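Local coordinates for protein aminotransferase (Psychrobacter arcticus 273-4, PDB 3IF2) that probably transfers amino groups between amino acids and keto acids, perhaps as a valine-pyruvate transaminase, using pyridoxal 5'-phosphate as cofactor, at residues A[207-212]-A[241-246]; A[267-272]-A[285-290]; A[369-374]-A[412-417]. One frame throughout, in Å; residues are numbered along the deposited sequence.

Contact 1 of 3, residues A[207-212]-A[241-246]; sequences IGAICC and PLIIDN. With PLP (pyridoxal-5'-phosphate), chain C.
Ile210 is bound to the neighbouring strand through both backbone polar atoms: its N donates to Pro241 O (3.0 Å), and its O accepts from Ile243 N at 2.7 Å. Two residues on, Cys212 repeats the pattern, with a weak bond from its N to Ile243 O and a nearly straight one to its O from Asp245 N (3.0 Å, 177° at the hydrogen). Between these bonds Cys211 CA comes within 3.3 Å of Ile243 O in a CA-H...O contact. The parallel pairing joins the two strands of a beta-alpha-beta unit in the large sheet of a fold-type I aminotransferase, and helix 225-237 covers the face bearing Ile210 and Leu242. Leu242 CD1 meets Ile210 CG2 at 3.9 Å on that face. On the opposite face Cys211 SG, anti to N (chi1 -173°), is thereby turned to Ile243 CB (3.9 Å), while Ile243 CD1 reaches back to Ala209 CB. The polar end belongs to the cofactor: Asp245 OD2 accepts from PLP N1 at 2.6 Å and OD1 does so weakly, with Tyr158 OH and Ala247 N steadying the carboxylate. Cutting Asp245 back to an alanine would probably leave the pyridine nitrogen without its acceptor and take a hydrogen-bond partner from Tyr158 OH.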
loop_
_atom_site.group_PDB
_atom_site.type_symbol
_atom_site.label_atom_id
_atom_site.label_comp_id
_atom_site.label_asym_id
_atom_site.label_seq_id
_atom_site.Cartn_x
_atom_site.Cartn_y
_atom_site.Cartn_z
ATOM N N ILE A 207 26.563 7.756 3.873
ATOM C CA ILE A 207 25.851 6.537 3.414
ATOM C C ILE A 207 24.958 6.121 4.588
ATOM O O ILE A 207 25.459 5.869 5.684
ATOM C CB ILE A 207 26.814 5.386 2.989
ATOM C CG1 ILE A 207 27.608 5.773 1.734
ATOM C CG2 ILE A 207 26.051 4.086 2.719
ATOM C CD1 ILE A 207 26.757 5.964 0.474
ATOM N N GLY A 208 23.647 6.095 4.370
ATOM C CA GLY A 208 22.678 5.717 5.418
ATOM C C GLY A 208 22.418 4.225 5.621
ATOM O O GLY A 208 22.083 3.806 6.723
ATOM N N ALA A 209 22.558 3.434 4.557
ATOM C CA ALA A 209 22.373 1.978 4.599
ATOM C C ALA A 209 23.028 1.332 3.390
ATOM O O ALA A 209 23.359 2.030 2.436
ATOM C CB ALA A 209 20.898 1.641 4.617
ATOM N N ILE A 210 23.238 0.012 3.460
ATOM C CA ILE A 210 23.738 -0.779 2.326
ATOM C C ILE A 210 22.581 -1.677 1.913
ATOM O O ILE A 210 21.878 -2.197 2.781
ATOM C CB ILE A 210 24.967 -1.645 2.659
ATOM C CG1 ILE A 210 26.125 -0.769 3.144
ATOM C CG2 ILE A 210 25.426 -2.411 1.422
ATOM C CD1 ILE A 210 27.409 -1.550 3.477
ATOM N N CYS A 211 22.377 -1.854 0.607
ATOM C CA CYS A 211 21.306 -2.712 0.099
ATOM C C CYS A 211 21.637 -3.520 -1.160
ATOM O O CYS A 211 22.343 -3.036 -2.043
ATOM C CB CYS A 211 20.059 -1.878 -0.180
ATOM S SG CYS A 211 18.622 -2.905 -0.614
ATOM N N CYS A 212 21.103 -4.745 -1.225
ATOM C CA CYS A 212 21.213 -5.593 -2.411
ATOM C C CYS A 212 20.197 -6.733 -2.442
ATOM O O CYS A 212 19.681 -7.122 -1.404
ATOM C CB CYS A 212 22.598 -6.201 -2.514
ATOM S SG CYS A 212 22.919 -7.288 -1.165
ATOM N N PRO A 241 22.788 -0.160 8.660
ATOM C CA PRO A 241 22.323 -1.513 8.443
ATOM C C PRO A 241 22.579 -2.034 7.035
ATOM O O PRO A 241 22.820 -1.252 6.106
ATOM C CB PRO A 241 20.823 -1.394 8.700
ATOM C CG PRO A 241 20.502 -0.061 8.263
ATOM C CD PRO A 241 21.651 0.775 8.713
ATOM N N LEU A 242 22.504 -3.359 6.922
ATOM C CA LEU A 242 22.609 -4.097 5.668
ATOM C C LEU A 242 21.201 -4.628 5.354
ATOM O O LEU A 242 20.689 -5.514 6.050
ATOM C CB LEU A 242 23.605 -5.236 5.821
ATOM C CG LEU A 242 23.809 -6.219 4.684
ATOM C CD1 LEU A 242 24.130 -5.491 3.386
ATOM C CD2 LEU A 242 24.928 -7.198 5.092
ATOM N N ILE A 243 20.572 -4.048 4.333
ATOM C CA ILE A 243 19.245 -4.420 3.886
ATOM C C ILE A 243 19.469 -5.499 2.842
ATOM O O ILE A 243 20.295 -5.308 1.954
ATOM C CB ILE A 243 18.487 -3.227 3.248
ATOM C CG1 ILE A 243 18.479 -1.998 4.188
ATOM C CG2 ILE A 243 17.062 -3.631 2.913
ATOM C CD1 ILE A 243 17.841 -0.792 3.604
ATOM N N ILE A 244 18.746 -6.620 2.940
ATOM C CA ILE A 244 18.878 -7.746 1.979
ATOM C C ILE A 244 17.495 -8.146 1.449
ATOM O O ILE A 244 16.632 -8.573 2.216
ATOM C CB ILE A 244 19.542 -8.991 2.603
ATOM C CG1 ILE A 244 20.860 -8.612 3.292
ATOM C CG2 ILE A 244 19.732 -10.102 1.516
ATOM C CD1 ILE A 244 21.559 -9.800 3.910
ATOM N N ASP A 245 17.328 -8.032 0.127
ATOM C CA ASP A 245 16.083 -8.333 -0.581
ATOM C C ASP A 245 16.090 -9.800 -1.015
ATOM O O ASP A 245 16.816 -10.142 -1.958
ATOM C CB ASP A 245 15.993 -7.355 -1.769
ATOM C CG ASP A 245 14.796 -7.570 -2.686
ATOM O OD1 ASP A 245 13.920 -8.442 -2.464
ATOM O OD2 ASP A 245 14.717 -6.765 -3.646
ATOM N N ASN A 246 15.316 -10.658 -0.313
ATOM C CA ASN A 246 15.162 -12.091 -0.684
ATOM C C ASN A 246 13.903 -12.383 -1.462
ATOM O O ASN A 246 13.329 -13.451 -1.313
ATOM C CB ASN A 246 15.165 -13.026 0.518
ATOM C CG ASN A 246 16.417 -12.986 1.243
ATOM O OD1 ASN A 246 16.753 -11.951 1.818
ATOM N ND2 ASN A 246 17.146 -14.117 1.261
HETATM N N1 PLP C . 12.799 -7.620 -5.168
HETATM C C2 PLP C . 13.187 -8.063 -6.414
HETATM C C2A PLP C . 14.615 -8.470 -6.593
HETATM C C3 PLP C . 12.240 -8.135 -7.461
HETATM O O3 PLP C . 12.580 -8.574 -8.713
HETATM C C4 PLP C . 10.904 -7.726 -7.232
HETATM C C4A PLP C . 10.006 -7.564 -8.453
HETATM O O4A PLP C . 8.862 -8.035 -8.485
HETATM C C5 PLP C . 10.531 -7.264 -5.926
HETATM C C6 PLP C . 11.512 -7.227 -4.917
HETATM C C5A PLP C . 9.118 -6.756 -5.577
HETATM O O4P PLP C . 8.229 -7.775 -5.171
HETATM P P PLP C . 6.830 -7.416 -4.471
HETATM O O1P PLP C . 6.462 -5.976 -4.209
HETATM O O2P PLP C . 6.969 -8.125 -3.167
HETATM O O3P PLP C . 5.800 -8.008 -5.351
#

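Contact 2 of 3, residues A[267-272]-A[285-290]; sequences NTILCF and GIIVAD
Phe272 and Ile286 form the tight end of this antiparallel pairing. Phe272 N donates to Ile286 O at 2.7 Å within the carbonyl plane, whereas the return bond, from Ile286 N to Phe272 O (2.9 Å), arrives 49° above the plane of the Phe272 carbonyl. Leu270 and Val288 form a second hydrogen-bonded pair, with Val288 N 2.9 Å from Leu270 O. On the face these four residues share, Phe272 CB packs on Ile286 CB at 3.9 Å. The Phe272 CG lies beside its own N and anti to the carbonyl carbon (chi1 -50°), which lays the ring back along the strand: its CE1 meets Val288 CG2 at 3.7 Å, crossing it obliquely, and its edge passes Ile286 O. Phe96 meets the same ring from outside the hairpin.

The other face is more loosely joined. Ile269 and Ile287 lie side by side, touching through their CG2 methyls (3.8 Å), but Cys271 SG comes no nearer than 4.5 Å to Ile287 CG1, and helix 115-125 packs against all three. Toward Asn267 and Asp290, both partly exposed, the strands part, and the last side-chain touch is Ile269 CG1 on Ala289 CB at 4.1 Å. There Asp290 turns to its own helix, capping Lys292 N from the N-cap position.

The two strands make a beta hairpin in the large sheet of the fold-type I aminotransferases; Ser273 at the end of the first strand and Ser275, Lys276 and Arg283 in the connection all bind PLP.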
loop_
_atom_site.group_PDB
_atom_site.type_symbol
_atom_site.label_atom_id
_atom_site.label_comp_id
_atom_site.label_asym_id
_atom_site.label_seq_id
_atom_site.Cartn_x
_atom_site.Cartn_y
_atom_site.Cartn_z
ATOM N N ASN A 267 21.719 -5.788 13.093
ATOM C CA ASN A 267 22.113 -4.800 12.101
ATOM C C ASN A 267 21.735 -5.250 10.657
ATOM O O ASN A 267 22.218 -4.669 9.675
ATOM C CB ASN A 267 23.616 -4.483 12.236
ATOM C CG ASN A 267 23.958 -3.097 11.738
ATOM O OD1 ASN A 267 23.307 -2.119 12.109
ATOM N ND2 ASN A 267 24.970 -3.000 10.890
ATOM N N THR A 268 20.867 -6.262 10.525
ATOM C CA THR A 268 20.422 -6.757 9.225
ATOM C C THR A 268 18.909 -6.527 9.089
ATOM O O THR A 268 18.157 -6.723 10.055
ATOM C CB THR A 268 20.751 -8.263 9.062
ATOM O OG1 THR A 268 22.124 -8.505 9.410
ATOM C CG2 THR A 268 20.495 -8.738 7.632
ATOM N N ILE A 269 18.483 -6.085 7.905
ATOM C CA ILE A 269 17.057 -5.894 7.574
ATOM C C ILE A 269 16.808 -6.868 6.409
ATOM O O ILE A 269 17.261 -6.620 5.301
ATOM C CB ILE A 269 16.735 -4.418 7.209
ATOM C CG1 ILE A 269 17.117 -3.469 8.374
ATOM C CG2 ILE A 269 15.241 -4.226 6.865
ATOM C CD1 ILE A 269 17.046 -1.965 8.043
ATOM N N LEU A 270 16.174 -8.014 6.695
ATOM C CA LEU A 270 15.857 -9.050 5.686
ATOM C C LEU A 270 14.451 -8.846 5.169
ATOM O O LEU A 270 13.504 -8.860 5.957
ATOM C CB LEU A 270 15.950 -10.470 6.266
ATOM C CG LEU A 270 17.268 -11.179 6.490
ATOM C CD1 LEU A 270 16.974 -12.544 7.069
ATOM C CD2 LEU A 270 18.014 -11.319 5.176
ATOM N N CYS A 271 14.317 -8.664 3.860
ATOM C CA CYS A 271 13.019 -8.483 3.213
ATOM C C CYS A 271 12.668 -9.755 2.451
ATOM O O CYS A 271 13.506 -10.286 1.698
ATOM C CB CYS A 271 13.055 -7.314 2.246
ATOM S SG CYS A 271 13.460 -5.728 3.016
ATOM N N PHE A 272 11.460 -10.273 2.701
ATOM C CA PHE A 272 10.911 -11.428 1.986
ATOM C C PHE A 272 9.616 -10.982 1.331
ATOM O O PHE A 272 9.119 -9.876 1.577
ATOM C CB PHE A 272 10.624 -12.608 2.908
ATOM C CG PHE A 272 11.765 -12.986 3.797
ATOM C CD1 PHE A 272 11.964 -12.313 5.003
ATOM C CD2 PHE A 272 12.631 -14.034 3.449
ATOM C CE1 PHE A 272 13.012 -12.658 5.843
ATOM C CE2 PHE A 272 13.684 -14.396 4.287
ATOM C CZ PHE A 272 13.874 -13.710 5.492
ATOM N N GLY A 285 4.628 -8.220 1.638
ATOM C CA GLY A 285 6.063 -8.120 1.907
ATOM C C GLY A 285 6.278 -8.443 3.383
ATOM O O GLY A 285 5.408 -8.152 4.200
ATOM N N ILE A 286 7.422 -9.038 3.715
ATOM C CA ILE A 286 7.765 -9.414 5.084
ATOM C C ILE A 286 9.116 -8.783 5.418
ATOM O O ILE A 286 10.046 -8.945 4.640
ATOM C CB ILE A 286 7.914 -10.955 5.232
ATOM C CG1 ILE A 286 6.677 -11.717 4.698
ATOM C CG2 ILE A 286 8.231 -11.340 6.695
ATOM C CD1 ILE A 286 6.874 -13.270 4.554
ATOM N N ILE A 287 9.229 -8.096 6.566
ATOM C CA ILE A 287 10.486 -7.491 7.022
ATOM C C ILE A 287 10.885 -8.115 8.365
ATOM O O ILE A 287 10.087 -8.105 9.289
ATOM C CB ILE A 287 10.392 -5.923 7.208
ATOM C CG1 ILE A 287 10.100 -5.204 5.888
ATOM C CG2 ILE A 287 11.702 -5.370 7.738
ATOM C CD1 ILE A 287 9.866 -3.665 6.017
ATOM N N VAL A 288 12.102 -8.668 8.443
ATOM C CA VAL A 288 12.704 -9.171 9.683
ATOM C C VAL A 288 13.832 -8.173 10.045
ATOM O O VAL A 288 14.772 -7.983 9.249
ATOM C CB VAL A 288 13.236 -10.592 9.535
ATOM C CG1 VAL A 288 13.986 -11.030 10.818
ATOM C CG2 VAL A 288 12.067 -11.546 9.194
ATOM N N ALA A 289 13.725 -7.535 11.225
ATOM C CA ALA A 289 14.681 -6.489 11.638
ATOM C C ALA A 289 14.685 -6.224 13.121
ATOM O O ALA A 289 13.926 -6.834 13.865
ATOM C CB ALA A 289 14.349 -5.198 10.899
ATOM N N ASP A 290 15.543 -5.304 13.547
ATOM C CA ASP A 290 15.570 -4.839 14.936
ATOM C C ASP A 290 14.245 -4.147 15.233
ATOM O O ASP A 290 13.666 -3.515 14.333
ATOM C CB ASP A 290 16.694 -3.804 15.160
ATOM C CG ASP A 290 16.879 -3.432 16.638
ATOM O OD1 ASP A 290 17.395 -4.288 17.388
ATOM O OD2 ASP A 290 16.544 -2.288 17.037
#

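Contact 3 of 3, residues A[369-374]-A[412-417]; sequences WLWFKD and HECIRM
Trp369 and Trp371 lie on the same face of the sheet, and Cys414 sits against both. Trp369 CG is anti to the backbone N (chi1 -178°), which swings the indole across to the opposing strand: Cys414 CB stands over one face near the rim, 3.6 Å from Trp369 CZ2, in a CH-pi contact, while Arg416 CB meets the same ring in its plane, at the edge. Cys414 SG turns to the other indole, 3.6 Å from Trp371 CB, and approaches both five-membered rings obliquely as a sulfur-aromatic contact. Trp371 in turn sends its N-H to Glu413: NE1 donates to OE1 at 3.1 Å, almost in the ring plane and on the anti side of the carboxylate, the two flat groups 32° apart. On the reverse face the edge of Phe372 meets Ile415, CE2 lying 3.8 Å from CD1, and Leu370 CB packs on Ile415 CG1. Beneath these side chains, paired bonds between Leu370 and Ile415 and one from Phe372 N to Glu413 O (3.0 Å) hold the antiparallel strands.

Glu413 is thus gripped from several sides. OE2 accepts from Gln409 NE2 and weakly from Asp374 N, and a water donates to both Glu413 OE1 (2.8 Å) and Asp374 OD1, probably easing the approach of two like charges. Arg416 leads away to Asn217, a PLP ligand, consistent with the arginine that in aspartate aminotransferase receives the substrate carboxylate; the strand pairing therefore probably helps set that guanidinium group beside the active site.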
loop_
_atom_site.group_PDB
_atom_site.type_symbol
_atom_site.label_atom_id
_atom_site.label_comp_id
_atom_site.label_asym_id
_atom_site.label_seq_id
_atom_site.Cartn_x
_atom_site.Cartn_y
_atom_site.Cartn_z
ATOM N N TRP A 369 20.279 -13.015 -18.080
ATOM C CA TRP A 369 20.921 -11.728 -18.369
ATOM C C TRP A 369 21.943 -11.992 -19.469
ATOM O O TRP A 369 22.943 -12.667 -19.222
ATOM C CB TRP A 369 21.564 -11.214 -17.090
ATOM C CG TRP A 369 22.248 -9.881 -17.131
ATOM C CD1 TRP A 369 23.591 -9.647 -17.039
ATOM C CD2 TRP A 369 21.629 -8.603 -17.218
ATOM N NE1 TRP A 369 23.840 -8.313 -17.073
ATOM C CE2 TRP A 369 22.656 -7.643 -17.194
ATOM C CE3 TRP A 369 20.299 -8.170 -17.331
ATOM C CZ2 TRP A 369 22.402 -6.272 -17.258
ATOM C CZ3 TRP A 369 20.044 -6.795 -17.406
ATOM C CH2 TRP A 369 21.096 -5.868 -17.368
ATOM N N LEU A 370 21.648 -11.476 -20.669
ATOM C CA LEU A 370 22.432 -11.701 -21.886
ATOM C C LEU A 370 23.312 -10.495 -22.174
ATOM O O LEU A 370 22.808 -9.373 -22.151
ATOM C CB LEU A 370 21.501 -11.945 -23.092
ATOM C CG LEU A 370 20.793 -13.308 -23.254
ATOM C CD1 LEU A 370 20.230 -13.843 -21.970
ATOM C CD2 LEU A 370 19.696 -13.220 -24.310
ATOM N N TRP A 371 24.607 -10.744 -22.435
ATOM C CA TRP A 371 25.614 -9.710 -22.772
ATOM C C TRP A 371 26.158 -9.924 -24.199
ATOM O O TRP A 371 26.854 -10.896 -24.459
ATOM C CB TRP A 371 26.738 -9.719 -21.727
ATOM C CG TRP A 371 27.930 -8.808 -21.987
ATOM C CD1 TRP A 371 27.942 -7.623 -22.687
ATOM C CD2 TRP A 371 29.245 -8.955 -21.445
ATOM N NE1 TRP A 371 29.203 -7.065 -22.675
ATOM C CE2 TRP A 371 30.021 -7.852 -21.910
ATOM C CE3 TRP A 371 29.857 -9.915 -20.623
ATOM C CZ2 TRP A 371 31.379 -7.690 -21.579
ATOM C CZ3 TRP A 371 31.225 -9.757 -20.295
ATOM C CH2 TRP A 371 31.967 -8.651 -20.782
ATOM N N PHE A 372 25.815 -9.003 -25.098
ATOM C CA PHE A 372 26.264 -9.002 -26.488
ATOM C C PHE A 372 27.532 -8.152 -26.564
ATOM O O PHE A 372 27.435 -6.929 -26.657
ATOM C CB PHE A 372 25.170 -8.424 -27.405
ATOM C CG PHE A 372 23.839 -9.104 -27.267
ATOM C CD1 PHE A 372 23.655 -10.400 -27.742
ATOM C CD2 PHE A 372 22.755 -8.447 -26.692
ATOM C CE1 PHE A 372 22.415 -11.037 -27.617
ATOM C CE2 PHE A 372 21.517 -9.071 -26.570
ATOM C CZ PHE A 372 21.348 -10.367 -27.031
ATOM N N LYS A 373 28.711 -8.782 -26.493
ATOM C CA LYS A 373 29.992 -8.039 -26.583
ATOM C C LYS A 373 30.107 -7.294 -27.933
ATOM O O LYS A 373 29.886 -7.899 -28.975
ATOM C CB LYS A 373 31.235 -8.947 -26.413
ATOM C CG LYS A 373 31.591 -9.501 -24.995
ATOM C CD LYS A 373 32.882 -10.379 -25.131
ATOM C CE LYS A 373 33.367 -11.108 -23.851
ATOM N NZ LYS A 373 34.165 -10.313 -22.870
ATOM N N ASP A 374 30.411 -5.990 -27.889
ATOM C CA ASP A 374 30.606 -5.126 -29.089
ATOM C C ASP A 374 29.417 -5.072 -30.056
ATOM O O ASP A 374 29.596 -5.118 -31.272
ATOM C CB ASP A 374 31.875 -5.539 -29.865
ATOM C CG ASP A 374 33.102 -5.654 -28.983
ATOM O OD1 ASP A 374 33.197 -4.944 -27.955
ATOM O OD2 ASP A 374 33.982 -6.466 -29.332
ATOM N N HIS A 412 24.983 -0.497 -22.021
ATOM C CA HIS A 412 24.271 -0.483 -23.304
ATOM C C HIS A 412 24.426 -1.790 -24.101
ATOM O O HIS A 412 23.998 -1.846 -25.270
ATOM C CB HIS A 412 24.759 0.707 -24.155
ATOM C CG HIS A 412 24.446 2.035 -23.550
ATOM N ND1 HIS A 412 23.152 2.483 -23.380
ATOM C CD2 HIS A 412 25.250 3.010 -23.068
ATOM C CE1 HIS A 412 23.175 3.681 -22.821
ATOM N NE2 HIS A 412 24.435 4.022 -22.621
ATOM N N GLU A 413 24.996 -2.834 -23.484
ATOM C CA GLU A 413 25.271 -4.124 -24.162
ATOM C C GLU A 413 24.511 -5.344 -23.628
ATOM O O GLU A 413 24.704 -6.430 -24.139
ATOM C CB GLU A 413 26.791 -4.391 -24.181
ATOM C CG GLU A 413 27.548 -3.486 -25.149
ATOM C CD GLU A 413 29.032 -3.797 -25.254
ATOM O OE1 GLU A 413 29.558 -4.591 -24.433
ATOM O OE2 GLU A 413 29.682 -3.221 -26.172
ATOM N N CYS A 414 23.612 -5.173 -22.659
ATOM C CA CYS A 414 22.876 -6.309 -22.112
ATOM C C CYS A 414 21.363 -6.209 -22.195
ATOM O O CYS A 414 20.822 -5.129 -22.457
ATOM C CB CYS A 414 23.324 -6.578 -20.675
ATOM S SG CYS A 414 25.077 -6.788 -20.570
ATOM N N ILE A 415 20.701 -7.367 -22.059
ATOM C CA ILE A 415 19.236 -7.434 -21.959
ATOM C C ILE A 415 18.810 -8.407 -20.851
ATOM O O ILE A 415 19.546 -9.349 -20.546
ATOM C CB ILE A 415 18.511 -7.748 -23.326
ATOM C CG1 ILE A 415 18.705 -9.202 -23.797
ATOM C CG2 ILE A 415 18.931 -6.727 -24.429
ATOM C CD1 ILE A 415 18.046 -9.489 -25.166
ATOM N N ARG A 416 17.666 -8.131 -20.217
ATOM C CA ARG A 416 17.042 -9.060 -19.257
ATOM C C ARG A 416 15.910 -9.784 -20.014
ATOM O O ARG A 416 15.123 -9.139 -20.738
ATOM C CB ARG A 416 16.472 -8.349 -18.030
ATOM C CG ARG A 416 16.109 -9.289 -16.905
ATOM C CD ARG A 416 15.255 -8.593 -15.858
ATOM N NE ARG A 416 13.913 -8.289 -16.328
ATOM C CZ ARG A 416 13.000 -7.602 -15.639
ATOM N NH1 ARG A 416 13.246 -7.134 -14.411
ATOM N NH2 ARG A 416 11.807 -7.399 -16.183
HETATM N N MSE A 417 15.855 -11.108 -19.842
HETATM C CA MSE A 417 14.866 -11.988 -20.485
HETATM C C MSE A 417 14.193 -12.842 -19.422
HETATM O O MSE A 417 14.884 -13.465 -18.630
HETATM C CB MSE A 417 15.588 -12.907 -21.465
HETATM C CG MSE A 417 14.669 -13.779 -22.297
HETATM SE SE MSE A 417 15.655 -14.927 -23.485
HETATM C CE MSE A 417 16.456 -16.009 -22.120
HETATM O O HOH W 1 31.956 -5.633 -25.423
#

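In the fold
Contacts 1 and 2 belong to one sheet and meet directly: strands 242-245 and 268-273 are neighbours, with Ile244 N 2.8 Å from Ile269 O. The centres of the two contacts are about 10 Å apart. Both are buried and largely apolar, one parallel within a beta-alpha-beta unit, the other an antiparallel hairpin, and each leads into the PLP site. Contact 3 lies in a separate mixed sheet, its centre about 26 Å from that of contact 1 and about 32 Å from that of contact 2. Mostly buried but exposed and hydrated at Asp374, it adds indole rings and, between its strands, a side-chain hydrogen bond and a water bridge that the other pairings lack. Arg416 brings it, too, toward the cofactor.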